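Local coordinates for protein putative glycosyl hydrolase (Bacteroides thetaiotaomicron VPI-5482, PDB 3K11) that is probably a hydrolase acting on glycosides, a member of glycosyl hydrolase family 88 whose natural substrate is not established, at residues A[239-244]-A[296-301]; A[245-250]-A[315-320]; A[376-379]-A[385-388]. One frame throughout, in Å; residues are numbered along the deposited sequence. Where two conformers were deposited one is given.

Contact 1 (A[239-244]-A[296-301]); sequences RMFIPE and FRAHVR
Phe241 reaches helix 289-304 with the far end of its ring, which meets Ala298 and His299. The chain leaves helical geometry at Phe241, just after helix 222-240 ends. Its CB already points toward the other helix. CG lies anti to the backbone N (chi1 -166°), and this carries the ring on in the same direction. The ring divides its contacts between two neighbouring residues. On one side, CE1 lies 4.0 Å from CB of His299 and 4.1 Å from CA of the same residue. On the other side, CE2 comes within 4.0 Å of Ala298 CB. CZ sits between these two and makes the closest approach, 3.7 Å to Ala298 CB. It also lies 4.0 Å from His299 N, so the ring tip meets backbone as well as side chain. Ala298 CB and His299 N both approach the ring obliquely. The contact is apolar packing.

The family belongs to the six-hairpin clan, and the many helices of this chain are consistent with its alpha/alpha barrel. Here a short strand, 241-242, breaks away from one helix and packs against another. Strand 241-242 forms the edge of a small antiparallel sheet with strand 247-253. From that second strand Tyr248 adds edge-to-face contacts to both Phe241 and His299, and Tyr295 meets Phe241 in the same way.

CB of His299 makes the closest side-chain touch with CE1 of Phe241, and the imidazole lies obliquely alongside that atom. The polar end of the imidazole is held elsewhere, with NE2 hydrogen-bonded to Asn268.

Contact 2 (A[245-250]-A[315-320]); sequences KGLYRH and QLLDCN. With EDO (1,2-ethanediol), chain H.
Lys245 and Asp318 form a salt bridge that uses the anti lone pair of the carboxylate, the one facing away from the other oxygen. Lys245 NZ donates to Asp318 OD2 at 2.7 Å. The two side chains cross at about a right angle. The lysine chain is extended until its last bend (chi4 -82°), which turns the ammonium onto OD2. Its CE follows, 3.3 Å from the same oxygen.

Next to the charged pair lies an apolar one. Leu247 CD2 touches Leu317 CD1 at 3.8 Å, and the two leucines cross obliquely. The other methyl, Leu247 CD1, lies 4.2 Å from Asp318 CB, so the aspartate joins both layers. Leu317 also packs on Ala265 and Asn268 of helix 265-281.

A G1 beta bulge opens strand 247-253, with Gly246 and Leu247 both set against Ile242. The positive phi of Gly246 suits glycine. Leu317 and Asp318 are the middle residues of a type I turn, closed by Cys319 N to Leu316 O.

Further along the strand, Arg249 NH2 donates to O2 of an ethanediol at 3.1 Å, near the guanidinium plane. Arg249 NE binds the carbonyl of His259, which also binds the diol. Because Lys245 is exposed, solvent would probably weaken its ion pair, while the adjoining leucines are buried and shielded from water.

Contact 3 (A[376-379]-A[385-388]); sequences VGTG and AFYY
Thr378 overlaps the CE2 side of the Phe386 ring with its methyl, CG2 lying 3.6 Å from CE2. The approach is oblique, and the two side chains run past each other in opposite directions. This is loop-on-helix packing in a family 88 fold, probably a six-hairpin alpha/alpha barrel. The loop 376-379 folds back on the short helix 384-388 that soon follows it.

Phe386 has CG anti to its backbone N (chi1 171°), which sends the ring toward the loop. The backbone of Gly379 meets the ring at its edge. Gly379 N lies in the ring plane, 3.9 Å from CZ. Tyr387 turns a face to Phe386, whose CD2 lies 3.8 Å above the centre of the tyrosine ring. Tyr387 OH comes to 3.8 Å from Gly379 O. This hydroxyl is bonded elsewhere, to His250 ND1 and to Ala381 N. Asp423 of the third subunit also packs on Phe386.

The other branch of Thr378 braces its own loop. OG1 donates to Val376 O at 2.8 Å, from above the carbonyl plane, 39° out of it. Arg390 NE is a second partner of OG1.

Gly379 O is the one buried polar atom of the contact with no hydrogen-bond partner in the model; it sits 3.3 Å from Phe386 CE2, near the ring plane.

Overall arrangement
Contacts 1 and 2 share one small antiparallel sheet and have centres about 10 Å apart. Ile242 N probably bonds Leu247 O (2.7 Å), and Met240 O probably accepts from Arg249 N (2.9 Å). Their segments alternate along the chain. Contact 3 comes later in sequence and lies about 14 Å from contact 2, centre to centre. There His250 ND1 and Tyr387 OH probably bond at 2.7 Å, and Gln315 NE2 reaches Tyr387 O at 2.9 Å. Tyr387 thus ties both segments of contact 2 to contact 3. Contacts 1 and 3 do not touch; their nearest atoms are about 9 Å apart. Ethanediol molecules lie near all three, probably from the crystallisation liquor.

Contact 1 (A[239-244]-A[296-301])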
# COMPACT_ATOMS: atom_id res chain seq x y z
N ARG A 239 21.88 -7.86 8.10
CA ARG A 239 20.74 -8.51 8.73
C ARG A 239 19.43 -7.71 8.72
O ARG A 239 18.37 -8.28 8.60
CB ARG A 239 21.07 -8.80 10.17
CG ARG A 239 22.24 -9.78 10.27
CD ARG A 239 22.62 -9.87 11.67
NE ARG A 239 23.59 -10.92 12.02
CZ ARG A 239 24.86 -10.71 12.39
NH1 ARG A 239 25.44 -9.52 12.31
NH2 ARG A 239 25.56 -11.76 12.80
N MSE A 240 19.55 -6.40 8.85
CA MSE A 240 18.39 -5.55 9.12
C MSE A 240 17.84 -4.82 7.90
O MSE A 240 16.63 -4.47 7.88
CB MSE A 240 18.72 -4.63 10.33
CG MSE A 240 19.10 -5.43 11.60
SE MSE A 240 19.08 -4.30 13.09
CE MSE A 240 17.14 -4.58 13.43
N PHE A 241 18.66 -4.63 6.85
CA PHE A 241 18.20 -3.92 5.62
C PHE A 241 17.31 -4.87 4.85
O PHE A 241 17.60 -6.06 4.83
CB PHE A 241 19.35 -3.42 4.76
CG PHE A 241 18.92 -2.42 3.71
CD1 PHE A 241 18.40 -1.18 4.07
CD2 PHE A 241 19.10 -2.68 2.38
CE1 PHE A 241 18.03 -0.26 3.11
CE2 PHE A 241 18.69 -1.74 1.42
CZ PHE A 241 18.18 -0.57 1.78
N ILE A 242 16.29 -4.33 4.19
CA ILE A 242 15.33 -5.11 3.40
C ILE A 242 15.43 -4.54 1.96
O ILE A 242 14.75 -3.57 1.62
CB ILE A 242 13.90 -4.96 3.88
CG1 ILE A 242 13.75 -5.32 5.36
CG2 ILE A 242 12.98 -5.96 3.12
CD1 ILE A 242 12.51 -4.81 6.02
N PRO A 243 16.32 -5.10 1.15
CA PRO A 243 16.56 -4.54 -0.20
C PRO A 243 15.34 -4.39 -1.08
O PRO A 243 15.25 -3.42 -1.83
CB PRO A 243 17.59 -5.50 -0.83
CG PRO A 243 18.06 -6.36 0.22
CD PRO A 243 17.25 -6.20 1.45
N GLU A 244 14.37 -5.29 -0.91
CA GLU A 244 13.13 -5.24 -1.69
C GLU A 244 12.31 -3.99 -1.38
O GLU A 244 11.52 -3.57 -2.22
CB GLU A 244 12.27 -6.49 -1.42
CG GLU A 244 12.96 -7.85 -1.72
CD GLU A 244 14.07 -8.35 -0.69
OE1 GLU A 244 14.25 -7.77 0.40
OE2 GLU A 244 14.80 -9.34 -1.01
N PHE A 296 23.38 3.65 2.01
CA PHE A 296 22.75 4.97 2.24
C PHE A 296 21.85 5.37 1.10
O PHE A 296 20.67 5.68 1.28
CB PHE A 296 23.81 6.05 2.38
CG PHE A 296 23.23 7.44 2.60
CD1 PHE A 296 22.45 7.71 3.73
CD2 PHE A 296 23.41 8.43 1.64
CE1 PHE A 296 21.85 8.96 3.89
CE2 PHE A 296 22.82 9.70 1.79
CZ PHE A 296 22.06 9.96 2.93
N ARG A 297 22.38 5.31 -0.11
CA ARG A 297 21.58 5.65 -1.26
C ARG A 297 20.33 4.78 -1.46
O ARG A 297 19.27 5.30 -1.85
CB ARG A 297 22.45 5.68 -2.50
CG ARG A 297 23.34 6.91 -2.55
CD ARG A 297 24.17 6.87 -3.78
NE ARG A 297 24.91 8.13 -3.84
CZ ARG A 297 26.15 8.27 -4.29
NH1 ARG A 297 26.82 7.22 -4.81
NH2 ARG A 297 26.74 9.47 -4.23
N ALA A 298 20.42 3.47 -1.21
CA ALA A 298 19.27 2.58 -1.32
C ALA A 298 18.22 2.93 -0.27
O ALA A 298 17.02 2.90 -0.55
CB ALA A 298 19.68 1.11 -1.18
N HIS A 299 18.66 3.29 0.94
CA HIS A 299 17.74 3.67 2.01
C HIS A 299 17.04 5.00 1.70
O HIS A 299 15.84 5.16 1.91
CB HIS A 299 18.50 3.75 3.33
CG HIS A 299 17.63 3.76 4.54
ND1 HIS A 299 18.05 4.27 5.75
CD2 HIS A 299 16.35 3.33 4.73
CE1 HIS A 299 17.08 4.12 6.64
NE2 HIS A 299 16.04 3.55 6.05
N VAL A 300 17.79 5.92 1.14
CA VAL A 300 17.21 7.20 0.71
C VAL A 300 16.04 6.95 -0.27
O VAL A 300 14.94 7.53 -0.13
CB VAL A 300 18.24 8.13 0.09
CG1 VAL A 300 17.56 9.27 -0.72
CG2 VAL A 300 19.15 8.72 1.13
N ARG A 301 16.28 6.10 -1.27
CA ARG A 301 15.26 5.82 -2.25
C ARG A 301 14.01 5.16 -1.65
O ARG A 301 12.89 5.47 -2.06
CB ARG A 301 15.83 4.98 -3.40
CG ARG A 301 16.76 5.76 -4.31
CD ARG A 301 17.10 4.96 -5.57
NE ARG A 301 18.01 3.86 -5.30
CZ ARG A 301 19.34 3.96 -5.29
NH1 ARG A 301 19.98 5.12 -5.50
NH2 ARG A 301 20.06 2.89 -5.01

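Contact 2 (A[245-250]-A[315-320])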
# COMPACT_ATOMS: atom_id res chain seq x y z
N LYS A 245 12.44 -3.45 -0.16
CA LYS A 245 11.71 -2.25 0.26
C LYS A 245 12.58 -1.02 0.32
O LYS A 245 12.09 0.11 0.31
CB LYS A 245 11.10 -2.49 1.65
CG LYS A 245 10.04 -3.57 1.67
CD LYS A 245 9.39 -3.80 3.06
CE LYS A 245 7.96 -4.49 2.92
NZ LYS A 245 6.71 -3.50 2.58
N GLY A 246 13.88 -1.23 0.43
CA GLY A 246 14.77 -0.11 0.69
C GLY A 246 14.59 0.47 2.07
O GLY A 246 14.83 1.65 2.26
N LEU A 247 14.25 -0.37 3.05
CA LEU A 247 13.96 0.04 4.41
C LEU A 247 14.63 -0.96 5.35
O LEU A 247 15.02 -2.06 4.94
CB LEU A 247 12.43 0.03 4.66
CG LEU A 247 11.53 0.89 3.79
CD1 LEU A 247 10.05 0.61 4.20
CD2 LEU A 247 11.92 2.37 3.93
N TYR A 248 14.71 -0.58 6.61
CA TYR A 248 15.23 -1.43 7.66
C TYR A 248 14.13 -1.93 8.57
O TYR A 248 13.18 -1.20 8.88
CB TYR A 248 16.17 -0.64 8.53
CG TYR A 248 17.56 -0.40 7.95
CD1 TYR A 248 17.83 0.71 7.18
CD2 TYR A 248 18.60 -1.28 8.20
CE1 TYR A 248 19.07 0.97 6.70
CE2 TYR A 248 19.86 -1.03 7.69
CZ TYR A 248 20.09 0.09 6.96
OH TYR A 248 21.35 0.32 6.48
N ARG A 249 14.28 -3.18 9.01
CA ARG A 249 13.45 -3.68 10.11
C ARG A 249 13.91 -3.09 11.46
O ARG A 249 15.09 -2.86 11.68
CB ARG A 249 13.45 -5.20 10.15
CG ARG A 249 14.72 -5.87 9.98
CD ARG A 249 14.65 -7.40 10.17
NE ARG A 249 14.00 -8.08 9.06
CZ ARG A 249 14.50 -8.33 7.86
NH1 ARG A 249 15.67 -7.91 7.45
NH2 ARG A 249 13.77 -8.98 7.01
N HIS A 250 12.98 -2.86 12.38
CA HIS A 250 13.33 -2.35 13.72
C HIS A 250 14.13 -3.36 14.54
O HIS A 250 15.01 -2.99 15.29
CB HIS A 250 12.08 -1.94 14.50
CG HIS A 250 12.37 -1.27 15.80
ND1 HIS A 250 11.47 -1.27 16.87
CD2 HIS A 250 13.45 -0.57 16.21
CE1 HIS A 250 12.00 -0.58 17.87
NE2 HIS A 250 13.20 -0.14 17.50
N GLN A 315 4.38 6.26 10.94
CA GLN A 315 4.96 5.54 12.12
C GLN A 315 5.54 4.18 11.73
O GLN A 315 6.63 3.83 12.15
CB GLN A 315 3.86 5.37 13.16
CG GLN A 315 4.11 4.44 14.30
CD GLN A 315 5.02 4.95 15.33
OE1 GLN A 315 5.81 5.88 15.10
NE2 GLN A 315 4.95 4.34 16.51
N LEU A 316 4.78 3.41 10.94
CA LEU A 316 5.34 2.26 10.20
C LEU A 316 5.38 2.76 8.76
O LEU A 316 4.35 3.06 8.16
CB LEU A 316 4.49 1.00 10.31
CG LEU A 316 4.55 0.32 11.71
CD1 LEU A 316 3.68 -0.97 11.76
CD2 LEU A 316 6.00 0.06 12.18
N LEU A 317 6.59 2.83 8.19
CA LEU A 317 6.80 3.61 6.97
C LEU A 317 5.99 3.15 5.81
O LEU A 317 5.49 3.98 4.99
CB LEU A 317 8.25 3.60 6.59
CG LEU A 317 9.22 4.42 7.45
CD1 LEU A 317 10.68 4.01 7.11
CD2 LEU A 317 9.00 5.95 7.27
N ASP A 318 5.82 1.81 5.75
CA ASP A 318 5.15 1.15 4.63
C ASP A 318 3.72 0.78 4.94
O ASP A 318 3.12 -0.05 4.25
CB ASP A 318 5.94 -0.09 4.18
CG ASP A 318 6.16 -1.10 5.30
OD1 ASP A 318 6.00 -0.73 6.49
OD2 ASP A 318 6.51 -2.27 4.96
N CYS A 319 3.15 1.45 5.95
CA CYS A 319 1.75 1.25 6.37
C CYS A 319 1.10 2.62 6.37
O CYS A 319 1.23 3.38 7.33
CB CYS A 319 1.69 0.64 7.78
SG CYS A 319 2.40 -1.01 7.80
N ASN A 320 0.42 2.97 5.26
CA ASN A 320 -0.10 4.33 5.10
C ASN A 320 -1.34 4.64 5.96
O ASN A 320 -1.85 5.75 5.92
CB ASN A 320 -0.26 4.72 3.62
CG ASN A 320 -1.48 4.17 2.97
OD1 ASN A 320 -2.25 3.46 3.60
ND2 ASN A 320 -1.73 4.58 1.71
C1 EDO H . 10.54 -8.88 4.30
O1 EDO H . 11.68 -9.69 3.95
C2 EDO H . 10.47 -8.57 5.79
O2 EDO H . 10.81 -9.66 6.66

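Contact 3 (A[376-379]-A[385-388])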
# COMPACT_ATOMS: atom_id res chain seq x y z
N VAL A 376 6.41 8.57 21.67
CA VAL A 376 7.14 8.43 22.93
C VAL A 376 8.18 7.29 22.88
O VAL A 376 8.28 6.57 21.89
CB VAL A 376 6.16 8.21 24.12
CG1 VAL A 376 5.25 9.46 24.29
CG2 VAL A 376 5.39 6.88 23.94
N GLY A 377 8.95 7.11 23.95
CA GLY A 377 9.96 6.04 23.97
C GLY A 377 9.26 4.75 23.62
O GLY A 377 8.17 4.48 24.13
N THR A 378 9.88 3.96 22.76
CA THR A 378 9.22 2.77 22.11
C THR A 378 10.25 1.64 21.95
O THR A 378 11.34 1.84 21.36
CB THR A 378 8.64 3.18 20.76
OG1 THR A 378 7.53 4.05 20.99
CG2 THR A 378 8.17 1.96 19.93
N GLY A 379 9.91 0.47 22.49
CA GLY A 379 10.72 -0.73 22.40
C GLY A 379 10.35 -1.56 21.17
O GLY A 379 9.82 -1.04 20.18
N ALA A 385 -0.04 -3.77 16.16
CA ALA A 385 -0.83 -2.92 17.10
C ALA A 385 0.06 -2.10 18.04
O ALA A 385 -0.18 -0.92 18.25
CB ALA A 385 -1.84 -3.80 17.89
N PHE A 386 1.10 -2.71 18.58
CA PHE A 386 2.05 -2.01 19.43
C PHE A 386 2.55 -0.74 18.75
O PHE A 386 2.49 0.36 19.31
CB PHE A 386 3.20 -2.95 19.78
CG PHE A 386 4.35 -2.28 20.49
CD1 PHE A 386 4.31 -2.08 21.85
CD2 PHE A 386 5.45 -1.82 19.78
CE1 PHE A 386 5.35 -1.48 22.49
CE2 PHE A 386 6.52 -1.25 20.46
CZ PHE A 386 6.43 -1.06 21.80
N TYR A 387 2.98 -0.88 17.50
CA TYR A 387 3.56 0.28 16.80
C TYR A 387 2.51 1.32 16.44
O TYR A 387 2.73 2.52 16.54
CB TYR A 387 4.34 -0.16 15.57
CG TYR A 387 5.65 -0.87 15.89
CD1 TYR A 387 6.77 -0.15 16.28
CD2 TYR A 387 5.75 -2.26 15.84
CE1 TYR A 387 7.95 -0.79 16.62
CE2 TYR A 387 6.94 -2.90 16.16
CZ TYR A 387 8.05 -2.17 16.54
OH TYR A 387 9.24 -2.78 16.85
N TYR A 388 1.38 0.84 15.96
CA TYR A 388 0.32 1.77 15.52
C TYR A 388 -0.19 2.65 16.65
O TYR A 388 -0.57 3.79 16.41
CB TYR A 388 -0.86 1.01 14.93
CG TYR A 388 -0.83 0.65 13.47
CD1 TYR A 388 0.01 -0.35 13.01
CD2 TYR A 388 -1.75 1.20 12.58
CE1 TYR A 388 -0.00 -0.74 11.68
CE2 TYR A 388 -1.78 0.81 11.25
CZ TYR A 388 -0.92 -0.16 10.80
OH TYR A 388 -0.98 -0.58 9.50